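Local coordinates for putative ABC-transporter ATP-binding protein (Alicyclobacillus acidocaldarius, PDB 1Z47) that probably binds and hydrolyses ATP to power sulfate uptake, as the ATPase subunit of a putative ABC transporter, at residues Ile261-Ala266 with Met345-Trp350; Val289-Ala294 with Ser313-Arg318; Phe241-Ile246 with Arg349-Pro354; Asn258-Ile261 with Ala266-Pro269. All coordinates share one frame; numbering follows the deposited sequence.

Interaction 1: residues Ile261-Ala266 with Met345-Trp350; sequences IEVAGA and MNVTRW
Val263 N donates to Ala266 O over 2.8 Å, the shortest polar bond here, and so ties off the end of the beta hairpin whose loop lies against strand 342-347. A weaker return bond runs from Ala266 N to Val263 O. Ala264 and Gly265, both with positive phi, form the two-residue loop, close to a type I' turn. No hydrogen bond crosses between 261-266 and 345-350; the contact is purely apolar. The methyl of Ala264, at the tip of the turn, is directed at Met345, and the two CB atoms lie 3.7 Å apart. With CG anti to the carbonyl carbon (chi1 -71°) and chi2 extended (168°), Met345 places SD 4.1 Å from Ala264 CB. Thus one small methyl group meets both the root and the sulfur of the methionine. Further along the strand, Val347 points its CB at the hairpin. Its branch CG2, anti to the carbonyl carbon, does the touching, while CG1 extends anti to the backbone N (chi1 175°). Strand 342-347 belongs to a different sheet from the hairpin, lying there between strands 289-293 and 301-308. Inward of the tip, Val263 rests on Leu268 and Val347 on Val284, so the buried interface continues into strand 279-284. The two valines cross at about a right angle, with Val263 CG1 3.8 Å from Val347 CG2.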
loop_
_atom_site.group_PDB
_atom_site.type_symbol
_atom_site.label_atom_id
_atom_site.label_comp_id
_atom_site.label_asym_id
_atom_site.label_seq_id
_atom_site.Cartn_x
_atom_site.Cartn_y
_atom_site.Cartn_z
ATOM N N ILE B 261 18.669 -28.772 -4.799
ATOM C CA ILE B 261 19.303 -27.608 -4.222
ATOM C C ILE B 261 19.064 -27.711 -2.720
ATOM O O ILE B 261 18.117 -28.369 -2.282
ATOM C CB ILE B 261 18.735 -26.278 -4.767
ATOM C CG1 ILE B 261 17.211 -26.229 -4.589
ATOM C CG2 ILE B 261 19.141 -26.120 -6.227
ATOM C CD1 ILE B 261 16.612 -24.837 -4.883
ATOM N N GLU B 262 19.929 -27.085 -1.938
ATOM C CA GLU B 262 19.817 -27.132 -0.483
ATOM C C GLU B 262 19.200 -25.855 0.078
ATOM O O GLU B 262 19.792 -24.781 -0.017
ATOM C CB GLU B 262 21.196 -27.346 0.143
ATOM C CG GLU B 262 22.305 -27.637 -0.878
ATOM C CD GLU B 262 22.824 -26.379 -1.604
ATOM O OE1 GLU B 262 22.059 -25.750 -2.377
ATOM O OE2 GLU B 262 24.011 -26.028 -1.391
ATOM N N VAL B 263 18.021 -25.991 0.674
ATOM C CA VAL B 263 17.318 -24.857 1.255
ATOM C C VAL B 263 16.976 -25.165 2.711
ATOM O O VAL B 263 16.162 -26.044 3.000
ATOM C CB VAL B 263 16.020 -24.549 0.448
ATOM C CG1 VAL B 263 15.354 -23.312 0.964
ATOM C CG2 VAL B 263 16.353 -24.391 -1.032
ATOM N N ALA B 264 17.633 -24.458 3.626
ATOM C CA ALA B 264 17.397 -24.622 5.063
ATOM C C ALA B 264 17.478 -26.071 5.558
ATOM O O ALA B 264 16.552 -26.563 6.214
ATOM C CB ALA B 264 16.031 -24.027 5.428
ATOM N N GLY B 265 18.579 -26.753 5.261
ATOM C CA GLY B 265 18.710 -28.135 5.693
ATOM C C GLY B 265 17.701 -29.055 5.025
ATOM O O GLY B 265 17.292 -30.066 5.587
ATOM N N ALA B 266 17.280 -28.701 3.822
ATOM C CA ALA B 266 16.327 -29.527 3.100
ATOM C C ALA B 266 16.778 -29.602 1.658
ATOM O O ALA B 266 17.240 -28.611 1.098
ATOM C CB ALA B 266 14.937 -28.920 3.182
ATOM N N MET B 345 14.329 -23.754 10.292
ATOM C CA MET B 345 13.377 -23.376 9.246
ATOM C C MET B 345 12.765 -24.590 8.578
ATOM O O MET B 345 13.394 -25.637 8.485
ATOM C CB MET B 345 14.063 -22.553 8.155
ATOM C CG MET B 345 14.464 -21.160 8.558
ATOM S SD MET B 345 15.551 -20.450 7.299
ATOM C CE MET B 345 17.067 -20.401 8.188
ATOM N N ASN B 346 11.548 -24.425 8.078
ATOM C CA ASN B 346 10.835 -25.499 7.414
ATOM C C ASN B 346 10.112 -24.963 6.187
ATOM O O ASN B 346 8.956 -24.521 6.276
ATOM C CB ASN B 346 9.806 -26.096 8.364
ATOM C CG ASN B 346 9.309 -27.445 7.909
ATOM O OD1 ASN B 346 9.166 -27.716 6.710
ATOM N ND2 ASN B 346 9.027 -28.303 8.873
ATOM N N VAL B 347 10.773 -25.007 5.035
ATOM C CA VAL B 347 10.155 -24.514 3.819
ATOM C C VAL B 347 9.103 -25.533 3.431
ATOM O O VAL B 347 9.424 -26.699 3.311
ATOM C CB VAL B 347 11.217 -24.355 2.709
ATOM C CG1 VAL B 347 10.573 -23.957 1.391
ATOM C CG2 VAL B 347 12.225 -23.316 3.149
ATOM N N THR B 348 7.850 -25.094 3.261
ATOM C CA THR B 348 6.754 -26.003 2.905
ATOM C C THR B 348 6.290 -25.964 1.447
ATOM O O THR B 348 5.772 -26.954 0.948
ATOM C CB THR B 348 5.505 -25.784 3.822
ATOM O OG1 THR B 348 4.938 -24.487 3.581
ATOM C CG2 THR B 348 5.896 -25.909 5.291
ATOM N N ARG B 349 6.426 -24.818 0.775
ATOM C CA ARG B 349 6.041 -24.689 -0.640
ATOM C C ARG B 349 7.083 -23.762 -1.258
ATOM O O ARG B 349 7.660 -22.919 -0.544
ATOM C CB ARG B 349 4.646 -24.079 -0.794
ATOM C CG ARG B 349 3.538 -24.946 -0.193
ATOM C CD ARG B 349 2.207 -24.203 -0.053
ATOM N NE ARG B 349 1.733 -23.674 -1.329
ATOM C CZ ARG B 349 0.583 -23.028 -1.493
ATOM N NH1 ARG B 349 -0.230 -22.828 -0.455
ATOM N NH2 ARG B 349 0.245 -22.573 -2.695
ATOM N N TRP B 350 7.300 -23.905 -2.562
ATOM C CA TRP B 350 8.309 -23.106 -3.263
ATOM C C TRP B 350 8.165 -23.192 -4.767
ATOM O O TRP B 350 7.406 -24.016 -5.307
ATOM C CB TRP B 350 9.718 -23.600 -2.878
ATOM C CG TRP B 350 9.975 -25.060 -3.243
ATOM C CD1 TRP B 350 10.414 -25.546 -4.444
ATOM C CD2 TRP B 350 9.696 -26.213 -2.426
ATOM N NE1 TRP B 350 10.421 -26.929 -4.426
ATOM C CE2 TRP B 350 9.983 -27.359 -3.203
ATOM C CE3 TRP B 350 9.225 -26.387 -1.118
ATOM C CZ2 TRP B 350 9.810 -28.664 -2.713
ATOM C CZ3 TRP B 350 9.051 -27.686 -0.633
ATOM C CH2 TRP B 350 9.344 -28.803 -1.434
#

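Interaction 2: residues Val289-Ala294 with Ser313-Arg318; sequences VELQPA and SACWIR
Leu291 supplies about half of the buried surface, spreading its two methyl groups over two residues of strand 312-319. Leu291 CD1 lies 4.2 Å from Cys315 SG, and Leu291 CD2 is likewise 4.2 Å from Ile317 CD1. Both approaches are loose van der Waals contacts, and no hydrogen bond links the strands, whose closest CA atoms, those of Leu291 and Cys315, are 9.6 Å apart. The side chains therefore meet across an interior and not between neighbouring strands. Those of Leu291 and Ile317 point opposite ways and overlap at their ends, the outermost methyls just touching. Ile317 presents CD1 because CG1 sits between the backbone N and the carbonyl carbon (chi1 59°) and the chain beyond is extended. Cys315 SG, by contrast, is anti to the backbone N, and it also packs near Ser306. Met345, from strand 342-347 next to Leu291, touches both Leu291 and Ile317. On the other side of strand 312-319, Trp316 turns away and packs on Glu211 of the second subunit. A five-stranded antiparallel sheet in which strands 289-293 and 312-319, with two strands between them, face each other across an aliphatic core is strongly curled, consistent with the OB-like fold of the CysA C-terminal regulatory domain.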
loop_
_atom_site.group_PDB
_atom_site.type_symbol
_atom_site.label_atom_id
_atom_site.label_comp_id
_atom_site.label_asym_id
_atom_site.label_seq_id
_atom_site.Cartn_x
_atom_site.Cartn_y
_atom_site.Cartn_z
ATOM N N VAL B 289 6.998 -20.824 5.300
ATOM C CA VAL B 289 8.162 -21.249 6.059
ATOM C C VAL B 289 7.764 -21.348 7.536
ATOM O O VAL B 289 7.186 -20.408 8.085
ATOM C CB VAL B 289 9.305 -20.232 5.900
ATOM C CG1 VAL B 289 10.528 -20.690 6.679
ATOM C CG2 VAL B 289 9.635 -20.056 4.401
ATOM N N GLU B 290 8.064 -22.482 8.171
ATOM C CA GLU B 290 7.718 -22.685 9.581
ATOM C C GLU B 290 8.943 -22.676 10.484
ATOM O O GLU B 290 9.981 -23.240 10.143
ATOM C CB GLU B 290 6.962 -23.999 9.731
ATOM C CG GLU B 290 5.976 -24.228 8.602
ATOM C CD GLU B 290 5.124 -25.468 8.801
ATOM O OE1 GLU B 290 4.127 -25.401 9.555
ATOM O OE2 GLU B 290 5.455 -26.514 8.206
ATOM N N LEU B 291 8.823 -22.032 11.641
ATOM C CA LEU B 291 9.930 -21.943 12.576
ATOM C C LEU B 291 9.711 -22.771 13.837
ATOM O O LEU B 291 8.606 -22.831 14.376
ATOM C CB LEU B 291 10.167 -20.486 12.948
ATOM C CG LEU B 291 10.169 -19.565 11.725
ATOM C CD1 LEU B 291 10.410 -18.143 12.168
ATOM C CD2 LEU B 291 11.229 -20.019 10.740
ATOM N N GLN B 292 10.784 -23.400 14.298
ATOM C CA GLN B 292 10.749 -24.233 15.485
ATOM C C GLN B 292 12.040 -23.948 16.215
ATOM O O GLN B 292 13.098 -23.871 15.592
ATOM C CB GLN B 292 10.649 -25.699 15.069
ATOM C CG GLN B 292 9.435 -25.937 14.178
ATOM C CD GLN B 292 9.310 -27.363 13.676
ATOM O OE1 GLN B 292 9.245 -28.309 14.463
ATOM N NE2 GLN B 292 9.259 -27.524 12.353
ATOM N N PRO B 293 11.971 -23.771 17.548
ATOM C CA PRO B 293 13.148 -23.477 18.375
ATOM C C PRO B 293 14.309 -24.435 18.119
ATOM O O PRO B 293 14.109 -25.544 17.620
ATOM C CB PRO B 293 12.602 -23.584 19.804
ATOM C CG PRO B 293 11.145 -23.227 19.639
ATOM C CD PRO B 293 10.782 -23.984 18.393
ATOM N N ALA B 294 15.518 -23.996 18.456
ATOM C CA ALA B 294 16.709 -24.817 18.268
ATOM C C ALA B 294 17.949 -24.188 18.892
ATOM O O ALA B 294 17.960 -23.001 19.243
ATOM C CB ALA B 294 16.949 -25.065 16.777
ATOM N N SER B 313 2.168 -12.304 12.210
ATOM C CA SER B 313 3.345 -11.659 12.740
ATOM C C SER B 313 4.482 -11.855 11.724
ATOM O O SER B 313 4.704 -12.964 11.218
ATOM C CB SER B 313 3.728 -12.286 14.084
ATOM O OG SER B 313 4.857 -11.643 14.669
ATOM N N ALA B 314 5.187 -10.778 11.416
ATOM C CA ALA B 314 6.282 -10.864 10.467
ATOM C C ALA B 314 7.556 -11.126 11.247
ATOM O O ALA B 314 7.846 -10.447 12.234
ATOM C CB ALA B 314 6.409 -9.562 9.666
ATOM N N CYS B 315 8.311 -12.119 10.806
ATOM C CA CYS B 315 9.553 -12.434 11.477
ATOM C C CYS B 315 10.741 -12.479 10.508
ATOM O O CYS B 315 10.737 -13.239 9.540
ATOM C CB CYS B 315 9.411 -13.774 12.202
ATOM S SG CYS B 315 10.820 -14.163 13.277
ATOM N N TRP B 316 11.739 -11.641 10.763
ATOM C CA TRP B 316 12.945 -11.625 9.944
ATOM C C TRP B 316 14.047 -12.418 10.660
ATOM O O TRP B 316 14.316 -12.197 11.845
ATOM C CB TRP B 316 13.411 -10.186 9.700
ATOM C CG TRP B 316 12.511 -9.452 8.725
ATOM C CD1 TRP B 316 12.599 -9.452 7.356
ATOM C CD2 TRP B 316 11.336 -8.699 9.050
ATOM N NE1 TRP B 316 11.546 -8.748 6.810
ATOM C CE2 TRP B 316 10.754 -8.277 7.829
ATOM C CE3 TRP B 316 10.709 -8.349 10.256
ATOM C CZ2 TRP B 316 9.577 -7.515 7.780
ATOM C CZ3 TRP B 316 9.534 -7.590 10.209
ATOM C CH2 TRP B 316 8.983 -7.185 8.973
ATOM N N ILE B 317 14.658 -13.344 9.931
ATOM C CA ILE B 317 15.745 -14.181 10.465
ATOM C C ILE B 317 16.964 -14.198 9.526
ATOM O O ILE B 317 16.827 -14.079 8.302
ATOM C CB ILE B 317 15.271 -15.629 10.669
ATOM C CG1 ILE B 317 14.792 -16.199 9.337
ATOM C CG2 ILE B 317 14.150 -15.665 11.727
ATOM C CD1 ILE B 317 14.388 -17.655 9.368
ATOM N N ARG B 318 18.152 -14.340 10.113
ATOM C CA ARG B 318 19.408 -14.376 9.353
ATOM C C ARG B 318 20.028 -15.753 9.461
ATOM O O ARG B 318 20.340 -16.212 10.559
ATOM C CB ARG B 318 20.406 -13.370 9.910
ATOM C CG ARG B 318 21.745 -13.333 9.160
ATOM C CD ARG B 318 22.771 -12.541 9.956
ATOM N NE ARG B 318 22.175 -11.315 10.476
ATOM C CZ ARG B 318 21.896 -10.246 9.734
ATOM N NH1 ARG B 318 21.338 -9.176 10.288
ATOM N NH2 ARG B 318 22.202 -10.238 8.441
#

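Interaction 3: residues Phe241-Ile246 with Arg349-Pro354; sequences FVASFI and RWFIFP
Two phenyl rings, those of Phe351 and Phe353, converge on the single methyl group of Ala243, which approaches each of them obliquely. Phe353 comes closer, with CE1 3.5 Å from Ala243 CB and CZ next at 4.1 Å, so the CE1-CZ side of this ring is the part nearest the methyl. Phe351 is looser, its CD1 lying 4.3 Å from the same CB. With chi1 of -70° and -64°, Phe353 and Phe351 lean the same way from one side of strand 351-354, so both rings reach the helix. Pro237 packs against both Ala243 and Phe351 and thereby extends the apolar patch. The helix has a second aromatic pair: Phe245 CB lies 3.8 Å above one face of the Phe241 ring, off centre, and Phe241 CZ sits 3.6 Å above one face of the Phe245 ring. That pair points into the nucleotide-binding domain, where Phe241 stacks with His220 and Phe245 packs on Leu47, and Phe245 also meets Gln179 of the second subunit. Helix 240-245 thus has an alanine facing the beta strands and aromatic side chains facing the ATPase core. Such a join, between the last helix and the final strand, is the junction between an ABC-type nucleotide-binding domain and its C-terminal beta domain, here the probable regulatory domain of CysA.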
loop_
_atom_site.group_PDB
_atom_site.type_symbol
_atom_site.label_atom_id
_atom_site.label_comp_id
_atom_site.label_asym_id
_atom_site.label_seq_id
_atom_site.Cartn_x
_atom_site.Cartn_y
_atom_site.Cartn_z
ATOM N N PHE B 241 9.976 -13.371 -12.912
ATOM C CA PHE B 241 9.514 -11.999 -12.681
ATOM C C PHE B 241 8.116 -11.985 -12.067
ATOM O O PHE B 241 7.878 -11.253 -11.101
ATOM C CB PHE B 241 9.479 -11.141 -13.964
ATOM C CG PHE B 241 9.064 -9.722 -13.699
ATOM C CD1 PHE B 241 9.955 -8.832 -13.102
ATOM C CD2 PHE B 241 7.755 -9.303 -13.931
ATOM C CE1 PHE B 241 9.556 -7.549 -12.731
ATOM C CE2 PHE B 241 7.334 -8.001 -13.560
ATOM C CZ PHE B 241 8.232 -7.134 -12.962
ATOM N N VAL B 242 7.192 -12.772 -12.627
ATOM C CA VAL B 242 5.828 -12.825 -12.086
ATOM C C VAL B 242 5.887 -13.360 -10.661
ATOM O O VAL B 242 5.250 -12.830 -9.750
ATOM C CB VAL B 242 4.868 -13.746 -12.927
ATOM C CG1 VAL B 242 3.471 -13.768 -12.285
ATOM C CG2 VAL B 242 4.764 -13.235 -14.364
ATOM N N ALA B 243 6.704 -14.386 -10.454
ATOM C CA ALA B 243 6.838 -14.978 -9.137
ATOM C C ALA B 243 7.365 -13.998 -8.092
ATOM O O ALA B 243 6.962 -14.032 -6.930
ATOM C CB ALA B 243 7.746 -16.224 -9.220
ATOM N N SER B 244 8.267 -13.121 -8.511
ATOM C CA SER B 244 8.865 -12.152 -7.611
ATOM C C SER B 244 8.105 -10.830 -7.544
ATOM O O SER B 244 8.337 -10.037 -6.648
ATOM C CB SER B 244 10.300 -11.869 -8.065
ATOM O OG SER B 244 10.937 -13.078 -8.386
ATOM N N PHE B 245 7.202 -10.587 -8.485
ATOM C CA PHE B 245 6.468 -9.321 -8.494
ATOM C C PHE B 245 5.056 -9.418 -7.896
ATOM O O PHE B 245 4.519 -8.411 -7.444
ATOM C CB PHE B 245 6.400 -8.770 -9.930
ATOM C CG PHE B 245 6.123 -7.291 -10.012
ATOM C CD1 PHE B 245 7.059 -6.361 -9.556
ATOM C CD2 PHE B 245 4.923 -6.822 -10.543
ATOM C CE1 PHE B 245 6.807 -4.978 -9.628
ATOM C CE2 PHE B 245 4.664 -5.441 -10.615
ATOM C CZ PHE B 245 5.612 -4.522 -10.154
ATOM N N ILE B 246 4.462 -10.611 -7.902
ATOM C CA ILE B 246 3.113 -10.830 -7.340
ATOM C C ILE B 246 3.275 -11.502 -5.978
ATOM O O ILE B 246 4.074 -12.440 -5.832
ATOM C CB ILE B 246 2.263 -11.781 -8.219
ATOM C CG1 ILE B 246 2.184 -11.258 -9.647
ATOM C CG2 ILE B 246 0.863 -11.936 -7.626
ATOM C CD1 ILE B 246 1.805 -9.841 -9.740
ATOM N N ARG B 349 6.426 -24.818 0.775
ATOM C CA ARG B 349 6.041 -24.689 -0.640
ATOM C C ARG B 349 7.083 -23.762 -1.258
ATOM O O ARG B 349 7.660 -22.919 -0.544
ATOM C CB ARG B 349 4.646 -24.079 -0.794
ATOM C CG ARG B 349 3.538 -24.946 -0.193
ATOM C CD ARG B 349 2.207 -24.203 -0.053
ATOM N NE ARG B 349 1.733 -23.674 -1.329
ATOM C CZ ARG B 349 0.583 -23.028 -1.493
ATOM N NH1 ARG B 349 -0.230 -22.828 -0.455
ATOM N NH2 ARG B 349 0.245 -22.573 -2.695
ATOM N N TRP B 350 7.300 -23.905 -2.562
ATOM C CA TRP B 350 8.309 -23.106 -3.263
ATOM C C TRP B 350 8.165 -23.192 -4.767
ATOM O O TRP B 350 7.406 -24.016 -5.307
ATOM C CB TRP B 350 9.718 -23.600 -2.878
ATOM C CG TRP B 350 9.975 -25.060 -3.243
ATOM C CD1 TRP B 350 10.414 -25.546 -4.444
ATOM C CD2 TRP B 350 9.696 -26.213 -2.426
ATOM N NE1 TRP B 350 10.421 -26.929 -4.426
ATOM C CE2 TRP B 350 9.983 -27.359 -3.203
ATOM C CE3 TRP B 350 9.225 -26.387 -1.118
ATOM C CZ2 TRP B 350 9.810 -28.664 -2.713
ATOM C CZ3 TRP B 350 9.051 -27.686 -0.633
ATOM C CH2 TRP B 350 9.344 -28.803 -1.434
ATOM N N PHE B 351 8.911 -22.319 -5.444
ATOM C CA PHE B 351 8.966 -22.282 -6.894
ATOM C C PHE B 351 10.474 -22.347 -7.172
ATOM O O PHE B 351 11.292 -21.961 -6.326
ATOM C CB PHE B 351 8.459 -20.945 -7.462
ATOM C CG PHE B 351 7.003 -20.660 -7.179
ATOM C CD1 PHE B 351 6.625 -19.438 -6.622
ATOM C CD2 PHE B 351 6.014 -21.589 -7.513
ATOM C CE1 PHE B 351 5.260 -19.136 -6.399
ATOM C CE2 PHE B 351 4.656 -21.305 -7.297
ATOM C CZ PHE B 351 4.280 -20.070 -6.738
ATOM N N ILE B 352 10.826 -22.826 -8.350
ATOM C CA ILE B 352 12.232 -22.895 -8.760
ATOM C C ILE B 352 12.279 -22.498 -10.230
ATOM O O ILE B 352 11.600 -23.086 -11.074
ATOM C CB ILE B 352 12.832 -24.316 -8.575
ATOM C CG1 ILE B 352 12.822 -24.678 -7.094
ATOM C CG2 ILE B 352 14.307 -24.348 -9.085
ATOM C CD1 ILE B 352 13.422 -26.029 -6.766
ATOM N N PHE B 353 13.046 -21.461 -10.534
ATOM C CA PHE B 353 13.178 -21.006 -11.912
ATOM C C PHE B 353 14.661 -20.929 -12.250
ATOM O O PHE B 353 15.474 -20.590 -11.402
ATOM C CB PHE B 353 12.609 -19.604 -12.120
ATOM C CG PHE B 353 11.116 -19.515 -12.021
ATOM C CD1 PHE B 353 10.506 -19.263 -10.805
ATOM C CD2 PHE B 353 10.330 -19.628 -13.163
ATOM C CE1 PHE B 353 9.121 -19.119 -10.724
ATOM C CE2 PHE B 353 8.946 -19.489 -13.099
ATOM C CZ PHE B 353 8.343 -19.233 -11.874
ATOM N N PRO B 354 15.012 -21.219 -13.502
ATOM C CA PRO B 354 16.384 -21.191 -14.008
ATOM C C PRO B 354 16.841 -19.747 -14.038
ATOM O O PRO B 354 16.076 -18.872 -14.462
ATOM C CB PRO B 354 16.256 -21.719 -15.433
ATOM C CG PRO B 354 14.892 -22.398 -15.466
ATOM C CD PRO B 354 14.065 -21.526 -14.590
#

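Interaction 4: residues Asn258-Ile261 with Ala266-Pro269; sequences NGRI and AALP
Ile261 and Leu268 bond to each other twice through their main chains, the hydrogen-bonded pair of a short antiparallel hairpin. Leu268 N donates to Ile261 O over 2.8 Å, nearly along the C=O axis. The reverse bond, from Ile261 N to Leu268 O, is 3.0 Å long, and its donor is tilted 19° from the carbonyl plane. Together they close a ten-membered ring, and Ala267 CA adds a CA-H...O contact to Ile261 O at 3.4 Å. On the face shared by these two residues, Ile261 CG1 lies 3.9 Å from Leu268 CB, the side chains crossing obliquely. On the other face Arg260 and Pro269 form the non-hydrogen-bonded pair, their CA atoms 4.3 Å apart. Arg260 starts between the backbone N and the carbonyl carbon (chi1 64°), then runs extended from CG to NE, and this course brings CD alongside Ala267 CB at 3.6 Å. Asn258 CB sits over one face of the guanidinium, off centre, 3.2 Å from its plane. In the next shell, Val280 and Val282 of strand 279-284 underlie Ile261, and Val263 and Trp350 pack on Leu268. The turn entering the hairpin is fixed by Glu276, whose two carboxylate oxygens each take one backbone N-H, from Asn258 and Gly259. The chemistry is therefore divided: main-chain bonds set the register, the Ile261-Leu268 face is buried aliphatic packing, and the exposed Arg260 lends its CD methylene to the contact with Ala267.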
loop_
_atom_site.group_PDB
_atom_site.type_symbol
_atom_site.label_atom_id
_atom_site.label_comp_id
_atom_site.label_asym_id
_atom_site.label_seq_id
_atom_site.Cartn_x
_atom_site.Cartn_y
_atom_site.Cartn_z
ATOM N N ASN B 258 23.520 -32.976 -7.836
ATOM C CA ASN B 258 22.837 -34.242 -7.553
ATOM C C ASN B 258 21.322 -34.085 -7.706
ATOM O O ASN B 258 20.543 -34.630 -6.902
ATOM C CB ASN B 258 23.179 -34.719 -6.133
ATOM C CG ASN B 258 24.665 -34.810 -5.903
ATOM O OD1 ASN B 258 25.396 -35.347 -6.739
ATOM N ND2 ASN B 258 25.133 -34.282 -4.763
ATOM N N GLY B 259 20.919 -33.326 -8.733
ATOM C CA GLY B 259 19.509 -33.078 -9.016
ATOM C C GLY B 259 18.684 -32.359 -7.942
ATOM O O GLY B 259 17.466 -32.507 -7.891
ATOM N N ARG B 260 19.334 -31.576 -7.093
ATOM C CA ARG B 260 18.638 -30.872 -6.021
ATOM C C ARG B 260 19.363 -29.609 -5.574
ATOM O O ARG B 260 20.518 -29.380 -5.957
ATOM C CB ARG B 260 18.499 -31.815 -4.810
ATOM C CG ARG B 260 19.822 -32.227 -4.182
ATOM C CD ARG B 260 19.688 -33.475 -3.283
ATOM N NE ARG B 260 20.946 -33.763 -2.582
ATOM C CZ ARG B 260 21.697 -34.841 -2.793
ATOM N NH1 ARG B 260 21.320 -35.756 -3.676
ATOM N NH2 ARG B 260 22.852 -34.982 -2.150
ATOM N N ILE B 261 18.669 -28.772 -4.799
ATOM C CA ILE B 261 19.303 -27.608 -4.222
ATOM C C ILE B 261 19.064 -27.711 -2.720
ATOM O O ILE B 261 18.117 -28.369 -2.282
ATOM C CB ILE B 261 18.735 -26.278 -4.767
ATOM C CG1 ILE B 261 17.211 -26.229 -4.589
ATOM C CG2 ILE B 261 19.141 -26.120 -6.227
ATOM C CD1 ILE B 261 16.612 -24.837 -4.883
ATOM N N ALA B 266 17.280 -28.701 3.822
ATOM C CA ALA B 266 16.327 -29.527 3.100
ATOM C C ALA B 266 16.778 -29.602 1.658
ATOM O O ALA B 266 17.240 -28.611 1.098
ATOM C CB ALA B 266 14.937 -28.920 3.182
ATOM N N ALA B 267 16.662 -30.782 1.065
ATOM C CA ALA B 267 17.037 -30.984 -0.318
ATOM C C ALA B 267 15.788 -30.875 -1.169
ATOM O O ALA B 267 14.915 -31.733 -1.110
ATOM C CB ALA B 267 17.670 -32.360 -0.501
ATOM N N LEU B 268 15.697 -29.813 -1.961
ATOM C CA LEU B 268 14.544 -29.607 -2.824
ATOM C C LEU B 268 14.902 -30.190 -4.174
ATOM O O LEU B 268 15.875 -29.763 -4.797
ATOM C CB LEU B 268 14.229 -28.108 -2.957
ATOM C CG LEU B 268 13.602 -27.383 -1.760
ATOM C CD1 LEU B 268 14.354 -27.660 -0.468
ATOM C CD2 LEU B 268 13.575 -25.885 -2.067
ATOM N N PRO B 269 14.136 -31.186 -4.639
ATOM C CA PRO B 269 14.456 -31.775 -5.938
ATOM C C PRO B 269 14.243 -30.747 -7.012
ATOM O O PRO B 269 13.346 -29.911 -6.908
ATOM C CB PRO B 269 13.456 -32.920 -6.055
ATOM C CG PRO B 269 12.249 -32.352 -5.346
ATOM C CD PRO B 269 12.905 -31.784 -4.095
#

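How the interactions relate
From the N terminus, 241-246 opens the longest loop, which closes at 349-354 as interaction 3 and ties the ATPase domain to the last strand of the beta domain. Inside it, interaction 4 closes the short hairpin 258-269. Interaction 1 starts from that hairpin, sharing Ile261 and Ala266, and returns at 345-350, where it has Arg349 and Trp350 in common with interaction 3. Interaction 2, nested within both long loops, follows interaction 4 in series. It spans the curled five-stranded sheet whose strand 342-347 interaction 1 joins to the hairpin. Contacts continue between them: Met345 CG meets Ile317 CD1 at 3.6 Å, and Ile352 CD1 meets Ile261 CD1 at 3.9 Å.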